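Local structure of putative transcriptional regulator (Bacillus cytotoxicus NVH 391-98, 3K4H) at residues G72-Y77 and V96-P101; L129-I134 and P193-A198. The protein binds a glucose-containing glycan in the cleft between its two lobes and probably regulates transcription as a LacI-family protein. All coordinates share one frame; numbering follows the deposited sequence.

Contact 1: residues G72-Y77 and V96-P101. With GLC (alpha-D-glucopyranose), chain C.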
ATOM      1  N   GLY A  72     -12.752   9.103 -20.581  1.00 41.28           N
ATOM      2  CA  GLY A  72     -11.942   9.035 -19.368  1.00 40.91           C
ATOM      3  C   GLY A  72     -10.482   9.156 -19.716  1.00 41.23           C
ATOM      4  O   GLY A  72     -10.121   9.023 -20.890  1.00 41.13           O
ATOM      5  N   ILE A  73      -9.630   9.413 -18.716  1.00 41.24           N
ATOM      6  CA  ILE A  73      -8.204   9.638 -18.979  1.00 41.05           C
ATOM      7  C   ILE A  73      -7.377   8.885 -17.967  1.00 42.32           C
ATOM      8  O   ILE A  73      -7.695   8.919 -16.773  1.00 43.80           O
ATOM      9  CB  ILE A  73      -7.858  11.127 -18.875  1.00 40.60           C
ATOM     10  CG1 ILE A  73      -8.456  11.912 -20.050  1.00 24.66           C
ATOM     11  CG2 ILE A  73      -6.378  11.329 -18.801  1.00 23.60           C
ATOM     12  CD1 ILE A  73      -8.208  13.419 -20.007  1.00 40.35           C
ATOM     13  N   ILE A  74      -6.332   8.189 -18.425  1.00 41.78           N
ATOM     14  CA  ILE A  74      -5.377   7.561 -17.513  1.00 40.94           C
ATOM     15  C   ILE A  74      -4.141   8.393 -17.536  1.00 42.27           C
ATOM     16  O   ILE A  74      -3.616   8.653 -18.594  1.00 42.30           O
ATOM     17  CB  ILE A  74      -4.969   6.172 -17.990  1.00 39.97           C
ATOM     18  CG1 ILE A  74      -6.179   5.297 -18.217  1.00 21.15           C
ATOM     19  CG2 ILE A  74      -4.089   5.483 -16.974  1.00 22.43           C
ATOM     20  CD1 ILE A  74      -5.848   3.892 -18.661  1.00 39.38           C
ATOM     21  N   LEU A  75      -3.662   8.830 -16.385  1.00 44.59           N
ATOM     22  CA  LEU A  75      -2.366   9.518 -16.339  1.00 46.22           C
ATOM     23  C   LEU A  75      -1.288   8.478 -16.067  1.00 46.77           C
ATOM     24  O   LEU A  75      -1.346   7.767 -15.047  1.00 46.85           O
ATOM     25  CB  LEU A  75      -2.374  10.573 -15.241  1.00 47.61           C
ATOM     26  CG  LEU A  75      -2.972  11.934 -15.573  1.00 51.94           C
ATOM     27  CD1 LEU A  75      -3.268  12.695 -14.329  1.00 48.33           C
ATOM     28  CD2 LEU A  75      -1.965  12.727 -16.376  1.00 48.99           C
ATOM     29  N   LEU A  76      -0.326   8.357 -16.977  1.00 47.54           N
ATOM     30  CA  LEU A  76       0.690   7.299 -16.862  1.00 48.61           C
ATOM     31  C   LEU A  76       1.829   7.678 -15.939  1.00 50.81           C
ATOM     32  O   LEU A  76       2.879   7.030 -15.915  1.00 51.39           O
ATOM     33  CB  LEU A  76       1.244   6.911 -18.222  1.00 47.95           C
ATOM     34  CG  LEU A  76       0.373   5.992 -19.061  1.00 45.00           C
ATOM     35  CD1 LEU A  76      -0.450   5.200 -18.117  1.00 48.44           C
ATOM     36  CD2 LEU A  76      -0.544   6.771 -19.984  1.00 48.13           C
ATOM     37  N   TYR A  77       1.617   8.737 -15.183  1.00 52.35           N
ATOM     38  CA  TYR A  77       2.656   9.275 -14.352  1.00 54.69           C
ATOM     39  C   TYR A  77       2.018  10.050 -13.189  1.00 56.61           C
ATOM     40  O   TYR A  77       0.801  10.294 -13.207  1.00 57.10           O
ATOM     41  CB  TYR A  77       3.543  10.192 -15.176  1.00 54.43           C
ATOM     42  CG  TYR A  77       2.877  11.492 -15.497  1.00 52.23           C
ATOM     43  CD1 TYR A  77       1.952  11.580 -16.528  1.00 54.33           C
ATOM     44  CD2 TYR A  77       3.157  12.628 -14.755  1.00 54.47           C
ATOM     45  CE1 TYR A  77       1.332  12.776 -16.826  1.00 52.48           C
ATOM     46  CE2 TYR A  77       2.544  13.835 -15.038  1.00 52.52           C
ATOM     47  CZ  TYR A  77       1.630  13.904 -16.078  1.00 54.42           C
ATOM     48  OH  TYR A  77       1.009  15.089 -16.363  1.00 52.08           O
ATOM     49  N   VAL A  96      -7.802   8.600 -13.777  1.00 43.62           N
ATOM     50  CA  VAL A  96      -7.146   7.647 -12.881  1.00 43.57           C
ATOM     51  C   VAL A  96      -5.633   7.829 -12.947  1.00 42.88           C
ATOM     52  O   VAL A  96      -5.092   8.080 -14.033  1.00 43.90           O
ATOM     53  CB  VAL A  96      -7.506   6.201 -13.301  1.00 43.77           C
ATOM     54  CG1 VAL A  96      -6.413   5.236 -12.892  1.00 41.56           C
ATOM     55  CG2 VAL A  96      -8.835   5.782 -12.712  1.00 39.82           C
ATOM     56  N   LEU A  97      -4.956   7.702 -11.808  1.00 41.50           N
ATOM     57  CA  LEU A  97      -3.482   7.764 -11.775  1.00 41.58           C
ATOM     58  C   LEU A  97      -2.782   6.405 -11.837  1.00 41.08           C
ATOM     59  O   LEU A  97      -3.293   5.410 -11.295  1.00 40.61           O
ATOM     60  CB  LEU A  97      -2.983   8.477 -10.518  1.00 42.07           C
ATOM     61  CG  LEU A  97      -2.744   9.979 -10.448  1.00 48.58           C
ATOM     62  CD1 LEU A  97      -1.889  10.311  -9.257  1.00 42.55           C
ATOM     63  CD2 LEU A  97      -2.001  10.403 -11.656  1.00 43.27           C
ATOM     64  N   ILE A  98      -1.608   6.367 -12.476  1.00 40.73           N
ATOM     65  CA  ILE A  98      -0.657   5.258 -12.259  1.00 40.87           C
ATOM     66  C   ILE A  98       0.487   5.856 -11.447  1.00 41.33           C
ATOM     67  O   ILE A  98       1.381   6.480 -11.998  1.00 41.92           O
ATOM     68  CB  ILE A  98      -0.133   4.603 -13.593  1.00 40.73           C
ATOM     69  CG1 ILE A  98      -1.292   4.146 -14.512  1.00 28.10           C
ATOM     70  CG2 ILE A  98       0.863   3.454 -13.293  1.00 27.94           C
ATOM     71  CD1 ILE A  98      -0.955   2.937 -15.417  1.00 39.76           C
ATOM     72  N   GLY A  99       0.430   5.709 -10.135  1.00 42.56           N
ATOM     73  CA  GLY A  99       1.340   6.405  -9.204  1.00 44.93           C
ATOM     74  C   GLY A  99       0.576   7.077  -8.068  1.00 47.91           C
ATOM     75  O   GLY A  99      -0.590   7.441  -8.223  1.00 48.18           O
ATOM     76  N   LYS A 100       1.223   7.230  -6.916  1.00 50.07           N
ATOM     77  CA  LYS A 100       0.664   7.957  -5.786  1.00 51.43           C
ATOM     78  C   LYS A 100       0.473   9.438  -6.119  1.00 53.94           C
ATOM     79  O   LYS A 100       1.336  10.057  -6.741  1.00 53.51           O
ATOM     80  CB  LYS A 100       1.620   7.847  -4.631  1.00 51.40           C
ATOM     81  CG  LYS A 100       0.985   7.769  -3.287  1.00 70.47           C
ATOM     82  CD  LYS A 100       2.029   7.415  -2.236  1.00 52.89           C
ATOM     83  CE  LYS A 100       2.951   8.581  -1.965  1.00 70.42           C
ATOM     84  NZ  LYS A 100       3.900   8.199  -0.907  1.00 54.31           N
ATOM     85  N   PRO A 101      -0.669  10.017  -5.708  1.00 56.75           N
ATOM     86  CA  PRO A 101      -0.859  11.463  -5.872  1.00 58.67           C
ATOM     87  C   PRO A 101      -0.192  12.175  -4.725  1.00 61.39           C
ATOM     88  O   PRO A 101      -0.073  11.602  -3.642  1.00 60.18           O
ATOM     89  CB  PRO A 101      -2.379  11.634  -5.786  1.00 58.33           C
ATOM     90  CG  PRO A 101      -2.966  10.192  -5.683  1.00 55.90           C
ATOM     91  CD  PRO A 101      -1.867   9.356  -5.159  1.00 56.98           C
TER
HETATM   92  C1  GLC C   2       5.159   4.538 -13.336  0.80 64.38           C
HETATM   93  C2  GLC C   2       4.287   5.730 -13.003  0.80 67.12           C
HETATM   94  C3  GLC C   2       4.515   6.041 -11.533  0.80 63.80           C
HETATM   95  C4  GLC C   2       4.163   4.823 -10.660  0.80 66.70           C
HETATM   96  C5  GLC C   2       4.897   3.593 -11.141  0.80 63.54           C
HETATM   97  C6  GLC C   2       4.395   2.395 -10.373  0.80 66.30           C
HETATM   98  O2  GLC C   2       4.687   6.820 -13.801  0.80 64.29           O
HETATM   99  O3  GLC C   2       3.797   7.220 -11.247  0.80 67.39           O
HETATM  100  O4  GLC C   2       4.652   4.959  -9.364  0.80 62.79           O
HETATM  101  O5  GLC C   2       4.759   3.424 -12.548  0.80 67.28           O
HETATM  102  O6  GLC C   2       5.446   2.008  -9.530  0.80 63.06           O
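I98 and L75 join two neighbouring parallel strands through I98 N and L75 O, 2.9 Å apart, at the sugar end of a beta-alpha-beta unit. Strand 72-75 runs into helix 83-90 and returns as strand 95-98, a right-handed building block of the Rossmann-like lobe of LacI-family sensor domains. Two more backbone bonds, V96 N to I73 O and L75 N to V96 O, set I74 beside V96 and L75 beside L97; the short strand axes diverge by 19°.

I98 can be followed outward. Its CB lies 3.7 Å from L75 O, and CG1 stays near that same oxygen while reaching I74 CG2 at 4.0 Å, the two isoleucines meeting at an oblique angle. CD1 goes on to L76 CD1, 3.6 Å away, where the two side chains lie alongside each other and point the same way. The other branch, CG2, is set anti to the backbone N by chi1 of -54° and comes within 4.0 Å of GLC O5, giving the sugar an apolar neighbour. I98 thus touches the neighbouring segment with one branch and the sugar with the other. A254 of helix 247-264 packs against it as well, and the same helix reaches I74 and V96.

On the sheet face of L75 and L97, L97 CD2 packs against L75 CB and CD1, in a layer that helix 83-90 covers at L75.

At the C-terminal ends of the two strands the contact turns polar, where the backbone meets the sugar. G99, with phi of 131°, brings its CA to 3.3 Å from GLC O3. Two main-chain carbonyls receive adjacent glucose hydroxyls, whose protons point to the protein: GLC O2 donates to L76 O at 2.8 Å, and GLC O3 to I98 O at 2.6 Å.

Contact 2: residues L129-I134 and P193-A198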
ATOM      1  N   LEU A 129      23.778  -7.550   2.995  1.00 43.18           N
ATOM      2  CA  LEU A 129      24.997  -7.953   2.273  1.00 42.44           C
ATOM      3  C   LEU A 129      26.268  -7.304   2.810  1.00 42.67           C
ATOM      4  O   LEU A 129      27.356  -7.584   2.305  1.00 42.61           O
ATOM      5  CB  LEU A 129      24.890  -7.623   0.786  1.00 41.31           C
ATOM      6  CG  LEU A 129      24.050  -8.523  -0.123  1.00 61.03           C
ATOM      7  CD1 LEU A 129      24.017  -7.937  -1.537  1.00 40.13           C
ATOM      8  CD2 LEU A 129      24.566  -9.979  -0.112  1.00 40.35           C
ATOM      9  N   GLY A 130      26.130  -6.427   3.807  1.00 42.59           N
ATOM     10  CA  GLY A 130      27.265  -5.713   4.369  1.00 42.86           C
ATOM     11  C   GLY A 130      27.666  -4.396   3.723  1.00 44.00           C
ATOM     12  O   GLY A 130      28.687  -3.813   4.094  1.00 44.65           O
ATOM     13  N   HIS A 131      26.891  -3.903   2.759  1.00 44.32           N
ATOM     14  CA  HIS A 131      27.180  -2.585   2.205  1.00 44.59           C
ATOM     15  C   HIS A 131      26.780  -1.510   3.208  1.00 45.25           C
ATOM     16  O   HIS A 131      25.787  -1.646   3.900  1.00 44.64           O
ATOM     17  CB  HIS A 131      26.499  -2.379   0.847  1.00 44.36           C
ATOM     18  CG  HIS A 131      27.047  -3.253  -0.241  1.00 43.72           C
ATOM     19  ND1 HIS A 131      28.185  -2.934  -0.950  1.00 43.46           N
ATOM     20  CD2 HIS A 131      26.615  -4.440  -0.736  1.00 44.10           C
ATOM     21  CE1 HIS A 131      28.420  -3.876  -1.848  1.00 44.17           C
ATOM     22  NE2 HIS A 131      27.488  -4.807  -1.733  1.00 43.06           N
ATOM     23  N   LYS A 132      27.582  -0.459   3.310  1.00 46.96           N
ATOM     24  CA  LYS A 132      27.315   0.619   4.268  1.00 48.00           C
ATOM     25  C   LYS A 132      27.345   1.983   3.581  1.00 48.40           C
ATOM     26  O   LYS A 132      27.022   3.007   4.197  1.00 49.00           O
ATOM     27  CB  LYS A 132      28.343   0.596   5.386  1.00 48.67           C
ATOM     28  CG  LYS A 132      28.148  -0.516   6.385  1.00 67.84           C
ATOM     29  CD  LYS A 132      29.476  -0.928   7.022  1.00 50.66           C
ATOM     30  CE  LYS A 132      29.255  -1.753   8.294  1.00 68.14           C
ATOM     31  NZ  LYS A 132      28.230  -2.843   8.104  1.00 52.45           N
ATOM     32  N   GLN A 133      27.768   1.986   2.316  1.00 47.59           N
ATOM     33  CA  GLN A 133      27.883   3.200   1.524  1.00 47.05           C
ATOM     34  C   GLN A 133      27.112   2.919   0.237  1.00 46.29           C
ATOM     35  O   GLN A 133      27.625   2.334  -0.735  1.00 46.00           O
ATOM     36  CB  GLN A 133      29.351   3.594   1.291  1.00 47.72           C
ATOM     37  CG  GLN A 133      30.302   3.138   2.396  1.00 72.94           C
ATOM     38  CD  GLN A 133      31.639   3.874   2.417  1.00 49.93           C
ATOM     39  OE1 GLN A 133      32.019   4.459   3.439  1.00 73.55           O
ATOM     40  NE2 GLN A 133      32.367   3.840   1.300  1.00 73.34           N
ATOM     41  N   ILE A 134      25.843   3.314   0.278  1.00 45.70           N
ATOM     42  CA  ILE A 134      24.843   2.939  -0.711  1.00 44.59           C
ATOM     43  C   ILE A 134      24.292   4.225  -1.321  1.00 44.81           C
ATOM     44  O   ILE A 134      23.900   5.130  -0.593  1.00 46.05           O
ATOM     45  CB  ILE A 134      23.731   2.127  -0.028  1.00 43.75           C
ATOM     46  CG1 ILE A 134      24.331   0.886   0.655  1.00 43.06           C
ATOM     47  CG2 ILE A 134      22.621   1.761  -1.006  1.00 43.55           C
ATOM     48  CD1 ILE A 134      23.477   0.301   1.763  1.00 43.28           C
ATOM     49  N   PRO A 193      30.376   5.098  -3.392  1.00 48.53           N
ATOM     50  CA  PRO A 193      29.555   4.051  -2.808  1.00 47.61           C
ATOM     51  C   PRO A 193      30.039   2.692  -3.253  1.00 46.33           C
ATOM     52  O   PRO A 193      30.706   2.593  -4.278  1.00 46.65           O
ATOM     53  CB  PRO A 193      28.182   4.317  -3.431  1.00 48.46           C
ATOM     54  CG  PRO A 193      28.470   4.974  -4.756  1.00 48.14           C
ATOM     55  CD  PRO A 193      29.732   5.744  -4.561  1.00 48.50           C
ATOM     56  N   THR A 194      29.696   1.647  -2.511  1.00 44.98           N
ATOM     57  CA  THR A 194      29.951   0.280  -2.986  1.00 43.15           C
ATOM     58  C   THR A 194      28.692  -0.413  -3.551  1.00 42.05           C
ATOM     59  O   THR A 194      28.788  -1.373  -4.281  1.00 41.50           O
ATOM     60  CB  THR A 194      30.598  -0.600  -1.898  1.00 42.78           C
ATOM     61  OG1 THR A 194      29.667  -0.829  -0.843  1.00 41.53           O
ATOM     62  CG2 THR A 194      31.807   0.057  -1.318  1.00 40.99           C
ATOM     63  N   ALA A 195      27.509   0.062  -3.194  1.00 42.36           N
ATOM     64  CA  ALA A 195      26.277  -0.422  -3.819  1.00 42.74           C
ATOM     65  C   ALA A 195      25.515   0.792  -4.356  1.00 44.05           C
ATOM     66  O   ALA A 195      25.729   1.926  -3.879  1.00 43.96           O
ATOM     67  CB  ALA A 195      25.421  -1.232  -2.829  1.00 41.72           C
ATOM     68  N   ILE A 196      24.666   0.543  -5.359  1.00 44.29           N
ATOM     69  CA  ILE A 196      23.873   1.563  -6.028  1.00 44.66           C
ATOM     70  C   ILE A 196      22.429   1.088  -6.326  1.00 47.49           C
ATOM     71  O   ILE A 196      22.215   0.009  -6.882  1.00 46.70           O
ATOM     72  CB  ILE A 196      24.545   1.980  -7.337  1.00 42.91           C
ATOM     73  CG1 ILE A 196      25.907   2.639  -7.060  1.00 40.78           C
ATOM     74  CG2 ILE A 196      23.650   2.894  -8.145  1.00 39.55           C
ATOM     75  CD1 ILE A 196      26.799   2.912  -8.318  1.00 41.31           C
HETATM   76  N   MSE A 197      21.437   1.898  -5.957  1.00 51.07           N
HETATM   77  CA  MSE A 197      20.064   1.617  -6.348  1.00 54.51           C
HETATM   78  C   MSE A 197      19.617   2.586  -7.424  1.00 53.30           C
HETATM   79  O   MSE A 197      19.638   3.791  -7.245  1.00 53.09           O
HETATM   80  CB  MSE A 197      19.116   1.652  -5.151  1.00 59.34           C
HETATM   81  CG  MSE A 197      17.684   1.196  -5.462  1.00 59.87           C
HETATM   82 SE   MSE A 197      16.493   1.314  -3.865  1.00 67.35          SE
HETATM   83  CE  MSE A 197      15.888   3.159  -4.117  1.00 60.22           C
ATOM     84  N   ALA A 198      19.217   2.029  -8.557  1.00 52.52           N
ATOM     85  CA  ALA A 198      18.706   2.794  -9.671  1.00 50.75           C
ATOM     86  C   ALA A 198      17.214   2.614  -9.711  1.00 48.73           C
ATOM     87  O   ALA A 198      16.717   1.509  -9.586  1.00 47.80           O
ATOM     88  CB  ALA A 198      19.317   2.296 -10.926  1.00 51.55           C
TER
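H131 presents an edge to T194 and a face to A195, and so ties the loop after helix 115-128 to the start of strand 195-198. This is the mixed, mostly parallel sheet of the second Rossmann-like lobe, where I134, opening strand 134-138, pairs with A195. The imidazole hangs from a CG anti to its carbonyl carbon (chi1 -67°), which turns the ring toward the neighbouring segment. T194 OG1 meets ND1 at the ring edge, 2.6 Å away and nearly straight at 170°; either atom could be the donor. A195 CB lies over one face, 3.8 Å from the ring centroid and 17° off the normal, a CH-pi contact displaced toward the rim. Edge and face contacts together restrict the rotation of the ring. Beyond the two segments, H287 of the C-terminal histidine tag stacks on it, and NE2 has weak bonds to S223 OG and E285 O.

The methyl CB of A195 also touches I134 CG1, at 4.2 Å. G130, with positive phi, ends helix 115-128 in a Schellman motif, just before H131. P193 lays its CB against Q133 O. That carbonyl takes two backbone donors, T194 N at 2.8 Å in the carbonyl plane and, more weakly, A195 N at 3.3 Å.

How the contacts relate
The two contacts belong to different lobes: contact 1 to the sheet built on strand 72-75, contact 2 to the one built on strands 134-138 and 195-198. Their centres are 32 Å apart, on opposite sides of the chain's centre, and they do not touch. Contact 1 joins two parallel strands; contact 2 joins a loop, at the start of strand 134-138, to strand 195-198. Both are largely buried, but contact 1 is buried throughout, whereas Q133 and T194 of contact 2 are partly exposed. Contact 1 lies within a single beta-alpha-beta unit, is mainly aliphatic, and ends in carbonyls at the glucose; contact 2 brings together segments separated by 58 intervening residues, with a histidine bound to a threonine.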